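PDB 6BDJ: Tetur07g02040 from Tetranychus urticae, which binds ferric iron and probably opens aromatic rings by intradiol cleavage, inserting both atoms of molecular oxygen, a reaction linked to detoxification in this plant-feeding mite. Local coordinates for residues G43-E48 and E108-K113; V67-V72 and G162-D167; T135-H140 and S169-I174; I63-T68 and I206-Q211. One frame throughout, in Å; residues are numbered along the deposited sequence.

Contact 1: residues G43-E48 and E108-K113; sequences GPYFIE and EKMYPK
M110 reaches across to P44 and Y45 with three parts of one bent side chain. Its CB lies 3.6 Å from the carbonyl O of P44. Its CG packs 4.1 Å from CB of the same proline. The terminal CE of M110 comes within 4.1 Å of CE1 of Y45. Folds at both chi2 (-77°) and chi3 (-73°) curl the thioether back alongside the tyrosine, so that the two side chains run side by side in the same direction; an unbranched, flexible methionine suits such a curved path. Further along, CD1 of I47 meets the ring of P112, 3.9 Å from its CB, the isoleucine slanting across the rigid proline. No direct hydrogen bond joins the segments. A water links them instead, donating to F46 O at 2.8 Å and to M110 O at 2.7 Å, and so satisfies two backbone carbonyls where the loops stand apart.

Y45 is also packed from behind. CG of P44 sits over the centre of one face of its ring, 3.9 Å above the plane, and the ring also meets those of Y96 and F99, while R120 NH1 bonds to the backbone O of Y45. Since Y96 is an iron ligand and the Y45 side chain lies about 5 Å from the ferric ion at the nearest atoms, this surface contact borders the metal site. Segment 43-48 belongs to the loop that precedes strand 64-73; the other segment lies in the long excursion between strands 84-88 and 120-124. F46 packs against W88 and Y86 of strand 84-88 and R151 of strand 148-154.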
loop_
_atom_site.group_PDB
_atom_site.type_symbol
_atom_site.label_atom_id
_atom_site.label_comp_id
_atom_site.label_asym_id
_atom_site.label_seq_id
_atom_site.Cartn_x
_atom_site.Cartn_y
_atom_site.Cartn_z
ATOM N N GLY A 43 4.207 -7.195 -6.822
ATOM C CA GLY A 43 3.123 -8.068 -7.228
ATOM C C GLY A 43 2.606 -7.690 -8.607
ATOM O O GLY A 43 3.154 -6.796 -9.251
ATOM N N PRO A 44 1.545 -8.360 -9.059
ATOM C CA PRO A 44 1.071 -8.250 -10.437
ATOM C C PRO A 44 0.067 -7.161 -10.758
ATOM O O PRO A 44 -0.304 -7.021 -11.919
ATOM C CB PRO A 44 0.411 -9.622 -10.686
ATOM C CG PRO A 44 0.255 -10.278 -9.340
ATOM C CD PRO A 44 0.751 -9.330 -8.293
ATOM N N TYR A 45 -0.397 -6.406 -9.768
ATOM C CA TYR A 45 -1.550 -5.537 -9.988
ATOM C C TYR A 45 -1.304 -4.043 -9.995
ATOM O O TYR A 45 -2.279 -3.264 -9.905
ATOM C CB TYR A 45 -2.667 -5.897 -9.012
ATOM C CG TYR A 45 -3.034 -7.376 -9.051
ATOM C CD1 TYR A 45 -3.306 -8.024 -10.257
ATOM C CD2 TYR A 45 -3.074 -8.124 -7.887
ATOM C CE1 TYR A 45 -3.659 -9.362 -10.290
ATOM C CE2 TYR A 45 -3.415 -9.480 -7.900
ATOM C CZ TYR A 45 -3.714 -10.093 -9.104
ATOM O OH TYR A 45 -4.047 -11.422 -9.110
ATOM N N PHE A 46 -0.051 -3.617 -10.186
ATOM C CA PHE A 46 0.205 -2.185 -10.367
ATOM C C PHE A 46 -0.371 -1.740 -11.684
ATOM O O PHE A 46 -0.295 -2.470 -12.693
ATOM C CB PHE A 46 1.686 -1.822 -10.310
ATOM C CG PHE A 46 1.951 -0.340 -10.401
ATOM C CD1 PHE A 46 1.374 0.551 -9.491
ATOM C CD2 PHE A 46 2.753 0.183 -11.416
ATOM C CE1 PHE A 46 1.596 1.916 -9.596
ATOM C CE2 PHE A 46 2.990 1.530 -11.510
ATOM C CZ PHE A 46 2.415 2.409 -10.612
ATOM N N ILE A 47 -0.966 -0.539 -11.666
ATOM C CA ILE A 47 -1.480 0.107 -12.868
ATOM C C ILE A 47 -0.899 1.500 -12.871
ATOM O O ILE A 47 -1.195 2.326 -12.008
ATOM C CB ILE A 47 -3.012 0.175 -12.912
ATOM C CG1 ILE A 47 -3.595 -1.231 -12.979
ATOM C CG2 ILE A 47 -3.478 0.933 -14.162
ATOM C CD1 ILE A 47 -5.126 -1.292 -12.923
ATOM N N GLU A 48 -0.058 1.739 -13.860
ATOM C CA GLU A 48 0.723 2.951 -13.915
ATOM C C GLU A 48 -0.103 4.063 -14.552
ATOM O O GLU A 48 -0.059 4.281 -15.755
ATOM C CB GLU A 48 2.031 2.722 -14.660
ATOM C CG GLU A 48 2.969 3.898 -14.451
ATOM C CD GLU A 48 4.393 3.692 -14.969
ATOM O OE1 GLU A 48 4.737 2.608 -15.501
ATOM O OE2 GLU A 48 5.164 4.656 -14.813
ATOM N N GLU A 108 4.928 -12.535 -17.551
ATOM C CA GLU A 108 4.805 -11.518 -18.577
ATOM C C GLU A 108 3.890 -10.393 -18.090
ATOM O O GLU A 108 3.051 -10.575 -17.187
ATOM C CB GLU A 108 4.256 -12.134 -19.872
ATOM N N LYS A 109 4.034 -9.232 -18.715
ATOM C CA LYS A 109 3.315 -8.014 -18.324
ATOM C C LYS A 109 1.801 -8.232 -18.230
ATOM O O LYS A 109 1.160 -8.716 -19.158
ATOM C CB LYS A 109 3.567 -6.882 -19.308
ATOM C CG LYS A 109 5.020 -6.668 -19.705
ATOM C CD LYS A 109 5.141 -5.652 -20.819
ATOM C CE LYS A 109 6.539 -5.674 -21.420
ATOM N NZ LYS A 109 6.696 -4.650 -22.488
ATOM N N MET A 110 1.249 -7.854 -17.083
ATOM C CA MET A 110 -0.166 -8.026 -16.779
ATOM C C MET A 110 -0.921 -6.774 -17.179
ATOM O O MET A 110 -0.530 -5.657 -16.801
ATOM C CB MET A 110 -0.343 -8.245 -15.276
ATOM C CG MET A 110 0.136 -9.594 -14.803
ATOM S SD MET A 110 -1.024 -10.893 -15.197
ATOM C CE MET A 110 -2.339 -10.565 -14.021
ATOM N N TYR A 111 -2.009 -6.969 -17.923
ATOM C CA TYR A 111 -2.864 -5.857 -18.362
ATOM C C TYR A 111 -4.286 -5.934 -17.807
ATOM O O TYR A 111 -4.930 -6.972 -17.924
ATOM C CB TYR A 111 -2.888 -5.787 -19.879
ATOM C CG TYR A 111 -1.524 -5.456 -20.433
ATOM C CD1 TYR A 111 -0.967 -4.179 -20.270
ATOM C CD2 TYR A 111 -0.771 -6.426 -21.093
ATOM C CE1 TYR A 111 0.293 -3.885 -20.755
ATOM C CE2 TYR A 111 0.490 -6.129 -21.602
ATOM C CZ TYR A 111 1.013 -4.861 -21.431
ATOM O OH TYR A 111 2.265 -4.581 -21.931
ATOM N N PRO A 112 -4.767 -4.827 -17.191
ATOM C CA PRO A 112 -6.111 -4.780 -16.617
ATOM C C PRO A 112 -7.194 -4.915 -17.680
ATOM O O PRO A 112 -7.012 -4.440 -18.776
ATOM C CB PRO A 112 -6.170 -3.376 -16.017
ATOM C CG PRO A 112 -5.241 -2.574 -16.834
ATOM C CD PRO A 112 -4.113 -3.500 -17.082
ATOM N N LYS A 113 -8.294 -5.574 -17.353
ATOM C CA LYS A 113 -9.365 -5.831 -18.329
ATOM C C LYS A 113 -10.542 -4.888 -18.118
ATOM O O LYS A 113 -11.090 -4.372 -19.076
ATOM C CB LYS A 113 -9.815 -7.297 -18.283
ATOM C CG LYS A 113 -8.849 -8.276 -18.958
ATOM C CD LYS A 113 -8.772 -8.104 -20.483
ATOM C CE LYS A 113 -7.915 -9.175 -21.175
ATOM N NZ LYS A 113 -6.645 -9.531 -20.451
HETATM O O HOH W 1 -0.977 -3.488 -15.194
#

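Contact 2: residues V67-V72 and G162-D167; sequences VTLNLV and GQIFFD
I164 faces V67 and L69 across the interior of the beta-sandwich core characteristic of intradiol dioxygenases, a family grouped with the transthyretin clan. Strands 64-73 and 157-166 are not neighbours in the sheet, and no backbone hydrogen bond joins these segments; CA of V67 and CA of I164 are 10.0 Å apart, a spacing bridged by side chains. The packed part is small and wholly apolar. Two branched residues of one strand, V67 and L69, send their side chains toward the single isoleucine opposite, each suited to a buried strand position by its bulk and lack of polar groups.

The remainder diverges. Beyond L69 the strands separate, and L71 packs instead on I152 and L224. Residues T68 and N70 put their side chains on the other face of their strand, where T68 OG1 bonds to T132 OG1 and N70 to T130 and N223. At the partly exposed end, D167 takes the N-cap position of helix 168-175, its side chain capping a backbone N; its OD1 and OD2 also bond to T170 OG1 and S169 OG.

At the packed end, CD1 of I164 is the shared point of contact, 4.2 Å from CD2 of L69 and 4.5 Å from CG1 of V67.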
loop_
_atom_site.group_PDB
_atom_site.type_symbol
_atom_site.label_atom_id
_atom_site.label_comp_id
_atom_site.label_asym_id
_atom_site.label_seq_id
_atom_site.Cartn_x
_atom_site.Cartn_y
_atom_site.Cartn_z
ATOM N N VAL A 67 -4.371 6.950 5.639
ATOM C CA VAL A 67 -2.990 6.516 5.570
ATOM C C VAL A 67 -2.113 7.739 5.326
ATOM O O VAL A 67 -2.212 8.362 4.277
ATOM C CB VAL A 67 -2.818 5.497 4.421
ATOM C CG1 VAL A 67 -1.342 5.192 4.155
ATOM C CG2 VAL A 67 -3.560 4.202 4.729
ATOM N N THR A 68 -1.265 8.081 6.299
ATOM C CA THR A 68 -0.316 9.179 6.154
ATOM C C THR A 68 1.065 8.556 6.067
ATOM O O THR A 68 1.452 7.769 6.934
ATOM C CB THR A 68 -0.396 10.151 7.345
ATOM O OG1 THR A 68 -1.706 10.731 7.394
ATOM C CG2 THR A 68 0.640 11.276 7.244
ATOM N N LEU A 69 1.782 8.873 4.989
ATOM C CA LEU A 69 3.158 8.437 4.794
ATOM C C LEU A 69 4.069 9.640 4.829
ATOM O O LEU A 69 3.799 10.621 4.139
ATOM C CB LEU A 69 3.333 7.762 3.443
ATOM C CG LEU A 69 2.424 6.584 3.105
ATOM C CD1 LEU A 69 3.017 5.817 1.938
ATOM C CD2 LEU A 69 2.252 5.631 4.267
ATOM N N ASN A 70 5.144 9.556 5.614
ATOM C CA ASN A 70 6.133 10.629 5.726
ATOM C C ASN A 70 7.444 10.116 5.127
ATOM O O ASN A 70 7.987 9.118 5.595
ATOM C CB ASN A 70 6.296 11.043 7.190
ATOM C CG ASN A 70 4.989 11.553 7.803
ATOM O OD1 ASN A 70 4.397 12.542 7.337
ATOM N ND2 ASN A 70 4.530 10.875 8.853
ATOM N N LEU A 71 7.884 10.734 4.022
ATOM C CA LEU A 71 9.080 10.305 3.296
ATOM C C LEU A 71 10.254 11.195 3.679
ATOM O O LEU A 71 10.136 12.431 3.647
ATOM C CB LEU A 71 8.908 10.391 1.772
ATOM C CG LEU A 71 7.826 9.575 1.030
ATOM C CD1 LEU A 71 8.146 9.520 -0.457
ATOM C CD2 LEU A 71 7.635 8.158 1.561
ATOM N N VAL A 72 11.376 10.555 4.017
ATOM C CA VAL A 72 12.674 11.247 4.134
ATOM C C VAL A 72 13.707 10.618 3.207
ATOM O O VAL A 72 13.602 9.440 2.866
ATOM C CB VAL A 72 13.211 11.292 5.584
ATOM C CG1 VAL A 72 12.288 12.130 6.458
ATOM C CG2 VAL A 72 13.373 9.899 6.169
ATOM N N GLY A 162 7.136 -1.034 -2.185
ATOM C CA GLY A 162 6.962 -1.775 -0.950
ATOM C C GLY A 162 5.539 -2.152 -0.668
ATOM O O GLY A 162 4.661 -2.103 -1.554
ATOM N N GLN A 163 5.362 -2.615 0.564
ATOM C CA GLN A 163 4.088 -3.057 1.073
ATOM C C GLN A 163 3.959 -2.620 2.509
ATOM O O GLN A 163 4.913 -2.676 3.266
ATOM C CB GLN A 163 3.963 -4.567 0.957
ATOM C CG GLN A 163 3.795 -5.015 -0.485
ATOM C CD GLN A 163 3.552 -6.505 -0.653
ATOM O OE1 GLN A 163 3.056 -7.178 0.262
ATOM N NE2 GLN A 163 3.886 -7.022 -1.832
ATOM N N ILE A 164 2.753 -2.187 2.853
ATOM C CA ILE A 164 2.390 -1.740 4.181
ATOM C C ILE A 164 1.652 -2.889 4.859
ATOM O O ILE A 164 0.691 -3.433 4.315
ATOM C CB ILE A 164 1.476 -0.511 4.097
ATOM C CG1 ILE A 164 2.150 0.598 3.285
ATOM C CG2 ILE A 164 1.115 -0.019 5.489
ATOM C CD1 ILE A 164 1.259 1.752 2.898
ATOM N N PHE A 165 2.096 -3.245 6.055
ATOM C CA PHE A 165 1.475 -4.301 6.850
ATOM C C PHE A 165 0.811 -3.711 8.084
ATOM O O PHE A 165 1.026 -2.556 8.434
ATOM C CB PHE A 165 2.536 -5.342 7.208
ATOM C CG PHE A 165 3.142 -6.005 5.999
ATOM C CD1 PHE A 165 2.439 -6.972 5.313
ATOM C CD2 PHE A 165 4.379 -5.615 5.501
ATOM C CE1 PHE A 165 2.960 -7.572 4.169
ATOM C CE2 PHE A 165 4.923 -6.213 4.366
ATOM C CZ PHE A 165 4.217 -7.211 3.707
ATOM N N PHE A 166 -0.002 -4.534 8.733
ATOM C CA PHE A 166 -0.764 -4.135 9.929
ATOM C C PHE A 166 -0.367 -4.973 11.128
ATOM O O PHE A 166 0.010 -6.159 10.987
ATOM C CB PHE A 166 -2.247 -4.245 9.644
ATOM C CG PHE A 166 -2.676 -3.347 8.527
ATOM C CD1 PHE A 166 -3.037 -2.041 8.790
ATOM C CD2 PHE A 166 -2.602 -3.770 7.208
ATOM C CE1 PHE A 166 -3.407 -1.173 7.760
ATOM C CE2 PHE A 166 -2.955 -2.913 6.171
ATOM C CZ PHE A 166 -3.359 -1.607 6.454
ATOM N N ASP A 167 -0.428 -4.356 12.312
ATOM C CA ASP A 167 -0.095 -5.085 13.542
ATOM C C ASP A 167 -1.174 -6.136 13.755
ATOM O O ASP A 167 -2.340 -5.905 13.397
ATOM C CB ASP A 167 0.090 -4.145 14.751
ATOM C CG ASP A 167 -1.210 -3.517 15.212
ATOM O OD1 ASP A 167 -1.700 -2.602 14.516
ATOM O OD2 ASP A 167 -1.752 -3.948 16.267
#

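Contact 3: residues T135-H140 and S169-I174; sequences TLFPGH and STSQVI
The F137 ring lies with one face against I174, whose two methyl-bearing branches spread over it. CG2 of I174 makes a CH-pi contact, 3.9 Å from the ring centroid and 25° off the ring normal. The other branch ends in CD1, which presses on CD2 of F137 at 3.3 Å, a tight approach. The two side chains cross at a slant, and a beta-branched isoleucine fits because its two arms reach opposite halves of the same face, CG2 by CD1 of the ring and CD1 by CD2. F137 reaches them by turning CG anti to its own nitrogen (chi1 -168°), which swings the ring out to the helix. At the far end of the ring, CZ meets the backbone CA of S171 at 4.1 Å; the small serine lets the ring approach the helix backbone, although its OG is buried with no hydrogen-bonding partner in the model. The opposite face of the phenylalanine is backed by its own neighbour, P138, whose CD stands 3.5 Å above the plane, so the ring is sandwiched between proline and isoleucine. With an alanine in place of F137, both I174 methyls would probably lose their aromatic partner and a gap would be likely to open beneath the helix.

F137 immediately follows strand 130-136, the outermost strand at one end of the sheet, and its ring also meets that of F166 of strand 157-166. Helix 168-175, which comes directly after that strand, is thereby held against the bend where the edge strand runs into loop.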
loop_
_atom_site.group_PDB
_atom_site.type_symbol
_atom_site.label_atom_id
_atom_site.label_comp_id
_atom_site.label_asym_id
_atom_site.label_seq_id
_atom_site.Cartn_x
_atom_site.Cartn_y
_atom_site.Cartn_z
ATOM N N THR A 135 -8.689 5.953 2.583
ATOM C CA THR A 135 -8.888 4.648 2.009
ATOM C C THR A 135 -9.696 3.803 2.952
ATOM O O THR A 135 -10.409 4.324 3.807
ATOM C CB THR A 135 -7.545 4.008 1.604
ATOM O OG1 THR A 135 -7.784 2.783 0.915
ATOM C CG2 THR A 135 -6.616 3.781 2.776
ATOM N N LEU A 136 -9.674 2.495 2.741
ATOM C CA LEU A 136 -10.317 1.572 3.652
ATOM C C LEU A 136 -9.263 0.616 4.165
ATOM O O LEU A 136 -8.246 0.393 3.510
ATOM C CB LEU A 136 -11.402 0.787 2.915
ATOM C CG LEU A 136 -12.536 1.577 2.233
ATOM C CD1 LEU A 136 -13.422 0.597 1.478
ATOM C CD2 LEU A 136 -13.357 2.389 3.229
ATOM N N PHE A 137 -9.520 0.015 5.314
ATOM C CA PHE A 137 -8.734 -1.136 5.707
ATOM C C PHE A 137 -8.851 -2.214 4.592
ATOM O O PHE A 137 -9.950 -2.525 4.150
ATOM C CB PHE A 137 -9.162 -1.658 7.070
ATOM C CG PHE A 137 -8.204 -2.658 7.632
ATOM C CD1 PHE A 137 -8.290 -3.988 7.253
ATOM C CD2 PHE A 137 -7.183 -2.269 8.493
ATOM C CE1 PHE A 137 -7.389 -4.925 7.729
ATOM C CE2 PHE A 137 -6.268 -3.199 8.970
ATOM C CZ PHE A 137 -6.362 -4.524 8.577
ATOM N N PRO A 138 -7.710 -2.748 4.107
ATOM C CA PRO A 138 -7.729 -3.659 2.973
ATOM C C PRO A 138 -8.277 -5.014 3.337
ATOM O O PRO A 138 -8.121 -5.462 4.478
ATOM C CB PRO A 138 -6.259 -3.770 2.583
ATOM C CG PRO A 138 -5.543 -3.613 3.867
ATOM C CD PRO A 138 -6.341 -2.539 4.591
ATOM N N GLY A 139 -8.924 -5.661 2.374
ATOM C CA GLY A 139 -9.211 -7.084 2.480
ATOM C C GLY A 139 -7.931 -7.817 2.114
ATOM O O GLY A 139 -6.835 -7.250 2.137
ATOM N N HIS A 140 -8.045 -9.084 1.780
ATOM C CA HIS A 140 -6.882 -9.791 1.319
ATOM C C HIS A 140 -7.258 -10.949 0.505
ATOM O O HIS A 140 -8.354 -11.521 0.607
ATOM C CB HIS A 140 -6.053 -10.345 2.488
ATOM C CG HIS A 140 -6.854 -11.126 3.487
ATOM N ND1 HIS A 140 -7.032 -12.489 3.403
ATOM C CD2 HIS A 140 -7.546 -10.718 4.576
ATOM C CE1 HIS A 140 -7.797 -12.886 4.404
ATOM N NE2 HIS A 140 -8.113 -11.833 5.135
ATOM N N SER A 169 -2.730 -7.526 16.219
ATOM C CA SER A 169 -3.842 -7.239 17.114
ATOM C C SER A 169 -4.911 -6.394 16.424
ATOM O O SER A 169 -6.087 -6.713 16.501
ATOM C CB SER A 169 -3.329 -6.534 18.370
ATOM O OG SER A 169 -2.852 -5.240 18.055
ATOM N N THR A 170 -4.482 -5.335 15.745
ATOM C CA THR A 170 -5.400 -4.451 15.021
ATOM C C THR A 170 -6.082 -5.191 13.891
ATOM O O THR A 170 -7.299 -5.122 13.760
ATOM C CB THR A 170 -4.678 -3.236 14.424
ATOM O OG1 THR A 170 -4.096 -2.468 15.487
ATOM C CG2 THR A 170 -5.644 -2.338 13.663
ATOM N N SER A 171 -5.290 -5.874 13.073
ATOM C CA SER A 171 -5.825 -6.684 11.981
ATOM C C SER A 171 -6.893 -7.636 12.473
ATOM O O SER A 171 -7.944 -7.755 11.858
ATOM C CB SER A 171 -4.717 -7.462 11.269
ATOM O OG SER A 171 -5.247 -8.299 10.244
ATOM N N GLN A 172 -6.643 -8.279 13.610
ATOM C CA GLN A 172 -7.616 -9.217 14.196
ATOM C C GLN A 172 -8.914 -8.528 14.582
ATOM O O GLN A 172 -9.983 -9.064 14.359
ATOM C CB GLN A 172 -7.023 -9.934 15.428
ATOM C CG GLN A 172 -7.812 -11.170 15.838
ATOM C CD GLN A 172 -7.652 -12.357 14.884
ATOM O OE1 GLN A 172 -6.824 -12.352 13.967
ATOM N NE2 GLN A 172 -8.461 -13.387 15.104
ATOM N N VAL A 173 -8.807 -7.345 15.181
ATOM C CA VAL A 173 -9.978 -6.557 15.568
ATOM C C VAL A 173 -10.795 -6.191 14.343
ATOM O O VAL A 173 -11.999 -6.401 14.316
ATOM C CB VAL A 173 -9.571 -5.299 16.376
ATOM C CG1 VAL A 173 -10.695 -4.270 16.474
ATOM C CG2 VAL A 173 -9.115 -5.719 17.773
ATOM N N ILE A 174 -10.130 -5.657 13.323
ATOM C CA ILE A 174 -10.845 -5.211 12.124
ATOM C C ILE A 174 -11.472 -6.375 11.349
ATOM O O ILE A 174 -12.583 -6.243 10.823
ATOM C CB ILE A 174 -9.988 -4.306 11.235
ATOM C CG1 ILE A 174 -9.790 -2.959 11.959
ATOM C CG2 ILE A 174 -10.678 -4.062 9.884
ATOM C CD1 ILE A 174 -8.862 -1.998 11.268
#

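Contact 4: residues I63-T68 and I206-Q211; sequences IRLNVT and INIDPQ
L65 and V67 of strand 64-73 meet I208 and I206 of strand 205-208 within the beta-sandwich core of this intradiol dioxygenase family. Strand 218-226 lies between the two in the sheet, and side chains alone join these segments. The course of I206 shows how. From its CB, the side chain sets out toward the other strand, with CG1 anti to the backbone N (chi1 -173°) and CG2 in the crowded position between N and the carbonyl carbon. CB itself packs against CG2 of I164 on the adjoining strand 157-166, and CG2 against the ring of F166. From CG1 the chain runs on extended to CD1, which meets CG1 of V67 at 4.2 Å. Valine and isoleucine cross at about a right angle, and beta-branching suits extended strands.

L65 and I208 repeat the crossing, again near a right angle. Here I208 bends at chi2 (-49°), bringing its end nearer; leucine, with its branch one carbon further out, extends a methyl to it. CD2 of L65 also packs against F166, which thus touches a member of each crossing pair, I206 and L65.

On the polar side of strand 64-73, N66 ND2 bonds to E219 OE2, and R64 NH2 to T135 O and weakly to N66 OD1. The apolar junction closes with CD1 of L65 lying 4.0 Å from CD1 of I208. R64 NH1 donates to N66 OD1 at 2.7 Å, fairly straight (N-H...O 155°), the acceptor lying in the guanidinium plane and the donor tilted from the carbonyl plane of N66.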
loop_
_atom_site.group_PDB
_atom_site.type_symbol
_atom_site.label_atom_id
_atom_site.label_comp_id
_atom_site.label_asym_id
_atom_site.label_seq_id
_atom_site.Cartn_x
_atom_site.Cartn_y
_atom_site.Cartn_z
ATOM N N ILE A 63 -14.077 -0.253 6.430
ATOM C CA ILE A 63 -13.841 0.650 7.543
ATOM C C ILE A 63 -12.831 1.682 7.090
ATOM O O ILE A 63 -11.759 1.350 6.592
ATOM C CB ILE A 63 -13.397 -0.082 8.824
ATOM C CG1 ILE A 63 -14.592 -0.899 9.350
ATOM C CG2 ILE A 63 -12.957 0.927 9.883
ATOM C CD1 ILE A 63 -14.299 -1.898 10.452
ATOM N N ARG A 64 -13.185 2.939 7.294
ATOM C CA ARG A 64 -12.388 4.048 6.828
ATOM C C ARG A 64 -11.028 4.082 7.510
ATOM O O ARG A 64 -10.946 3.920 8.731
ATOM C CB ARG A 64 -13.158 5.352 7.027
ATOM C CG ARG A 64 -14.164 5.593 5.906
ATOM C CD ARG A 64 -13.480 6.150 4.660
ATOM N NE ARG A 64 -12.929 7.475 4.964
ATOM C CZ ARG A 64 -11.639 7.804 5.124
ATOM N NH1 ARG A 64 -11.342 9.056 5.454
ATOM N NH2 ARG A 64 -10.641 6.933 4.956
ATOM N N LEU A 65 -9.975 4.227 6.695
ATOM C CA LEU A 65 -8.607 4.328 7.164
ATOM C C LEU A 65 -7.936 5.466 6.436
ATOM O O LEU A 65 -7.921 5.479 5.218
ATOM C CB LEU A 65 -7.852 3.047 6.849
ATOM C CG LEU A 65 -6.337 2.997 7.061
ATOM C CD1 LEU A 65 -5.948 3.404 8.473
ATOM C CD2 LEU A 65 -5.825 1.582 6.791
ATOM N N ASN A 66 -7.387 6.413 7.184
ATOM C CA ASN A 66 -6.510 7.446 6.641
ATOM C C ASN A 66 -5.053 7.025 6.771
ATOM O O ASN A 66 -4.552 6.801 7.879
ATOM C CB ASN A 66 -6.711 8.765 7.379
ATOM C CG ASN A 66 -8.069 9.390 7.111
ATOM O OD1 ASN A 66 -8.720 9.120 6.107
ATOM N ND2 ASN A 66 -8.505 10.239 8.027
ATOM N N VAL A 67 -4.371 6.950 5.639
ATOM C CA VAL A 67 -2.990 6.516 5.570
ATOM C C VAL A 67 -2.113 7.739 5.326
ATOM O O VAL A 67 -2.212 8.362 4.277
ATOM C CB VAL A 67 -2.818 5.497 4.421
ATOM C CG1 VAL A 67 -1.342 5.192 4.155
ATOM C CG2 VAL A 67 -3.560 4.202 4.729
ATOM N N THR A 68 -1.265 8.081 6.299
ATOM C CA THR A 68 -0.316 9.179 6.154
ATOM C C THR A 68 1.065 8.556 6.067
ATOM O O THR A 68 1.452 7.769 6.934
ATOM C CB THR A 68 -0.396 10.151 7.345
ATOM O OG1 THR A 68 -1.706 10.731 7.394
ATOM C CG2 THR A 68 0.640 11.276 7.244
ATOM N N ILE A 206 2.274 -0.370 9.565
ATOM C CA ILE A 206 1.684 0.946 9.823
ATOM C C ILE A 206 1.227 1.082 11.273
ATOM O O ILE A 206 0.662 0.164 11.857
ATOM C CB ILE A 206 0.567 1.349 8.820
ATOM C CG1 ILE A 206 0.127 2.805 9.061
ATOM C CG2 ILE A 206 -0.637 0.419 8.873
ATOM C CD1 ILE A 206 -0.460 3.467 7.831
ATOM N N ASN A 207 1.503 2.254 11.819
ATOM C CA ASN A 207 1.185 2.594 13.189
ATOM C C ASN A 207 -0.184 3.253 13.252
ATOM O O ASN A 207 -0.372 4.383 12.766
ATOM C CB ASN A 207 2.246 3.551 13.720
ATOM C CG ASN A 207 2.131 3.772 15.194
ATOM O OD1 ASN A 207 1.500 4.730 15.644
ATOM N ND2 ASN A 207 2.738 2.879 15.967
ATOM N N ILE A 208 -1.141 2.548 13.839
ATOM C CA ILE A 208 -2.513 3.074 13.984
ATOM C C ILE A 208 -2.735 3.696 15.344
ATOM O O ILE A 208 -2.590 3.024 16.354
ATOM C CB ILE A 208 -3.573 1.967 13.815
ATOM C CG1 ILE A 208 -3.408 1.268 12.459
ATOM C CG2 ILE A 208 -4.989 2.534 13.962
ATOM C CD1 ILE A 208 -3.280 2.192 11.257
ATOM N N ASP A 209 -3.133 4.961 15.349
ATOM C CA ASP A 209 -3.508 5.652 16.588
ATOM C C ASP A 209 -4.739 4.952 17.202
ATOM O O ASP A 209 -5.790 4.941 16.575
ATOM C CB ASP A 209 -3.817 7.128 16.301
ATOM C CG ASP A 209 -2.636 7.881 15.714
ATOM O OD1 ASP A 209 -1.508 7.694 16.224
ATOM O OD2 ASP A 209 -2.836 8.660 14.749
ATOM N N PRO A 210 -4.609 4.337 18.399
ATOM C CA PRO A 210 -5.711 3.495 18.936
ATOM C C PRO A 210 -7.035 4.222 19.267
ATOM O O PRO A 210 -8.119 3.650 19.105
ATOM C CB PRO A 210 -5.104 2.876 20.202
ATOM C CG PRO A 210 -3.967 3.766 20.566
ATOM C CD PRO A 210 -3.436 4.338 19.295
ATOM N N GLN A 211 -6.928 5.461 19.744
ATOM C CA GLN A 211 -8.091 6.349 19.956
ATOM C C GLN A 211 -8.887 6.715 18.680
ATOM O O GLN A 211 -10.026 7.195 18.779
ATOM C CB GLN A 211 -7.659 7.623 20.707
ATOM C CG GLN A 211 -6.989 8.726 19.884
ATOM C CD GLN A 211 -5.686 8.326 19.207
ATOM O OE1 GLN A 211 -5.053 7.320 19.553
ATOM N NE2 GLN A 211 -5.272 9.132 18.238
#

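How the contacts relate
Contacts 2, 3 and 4 form one cluster on the mixed sheet, with centres 10 to 14 Å apart. Contacts 2 and 4 share V67 and T68 on strand 64-73 and use neighbouring strands, 157-166 and 205-208, as partners; contact 3 joins them through strand 130-136, beside 64-73, and through F166, which packs on F137. Along the chain contact 3 is nested inside the loop closed by contact 4, while contact 2 crosses contact 3. Contact 1, its centre 22 to 28 Å from the others, closes before contact 3 opens but alternates with contacts 2 and 4. Contacts 1 and 4 lie on opposite sides of the chain's centre, and the paired loops of contact 1 border the iron site.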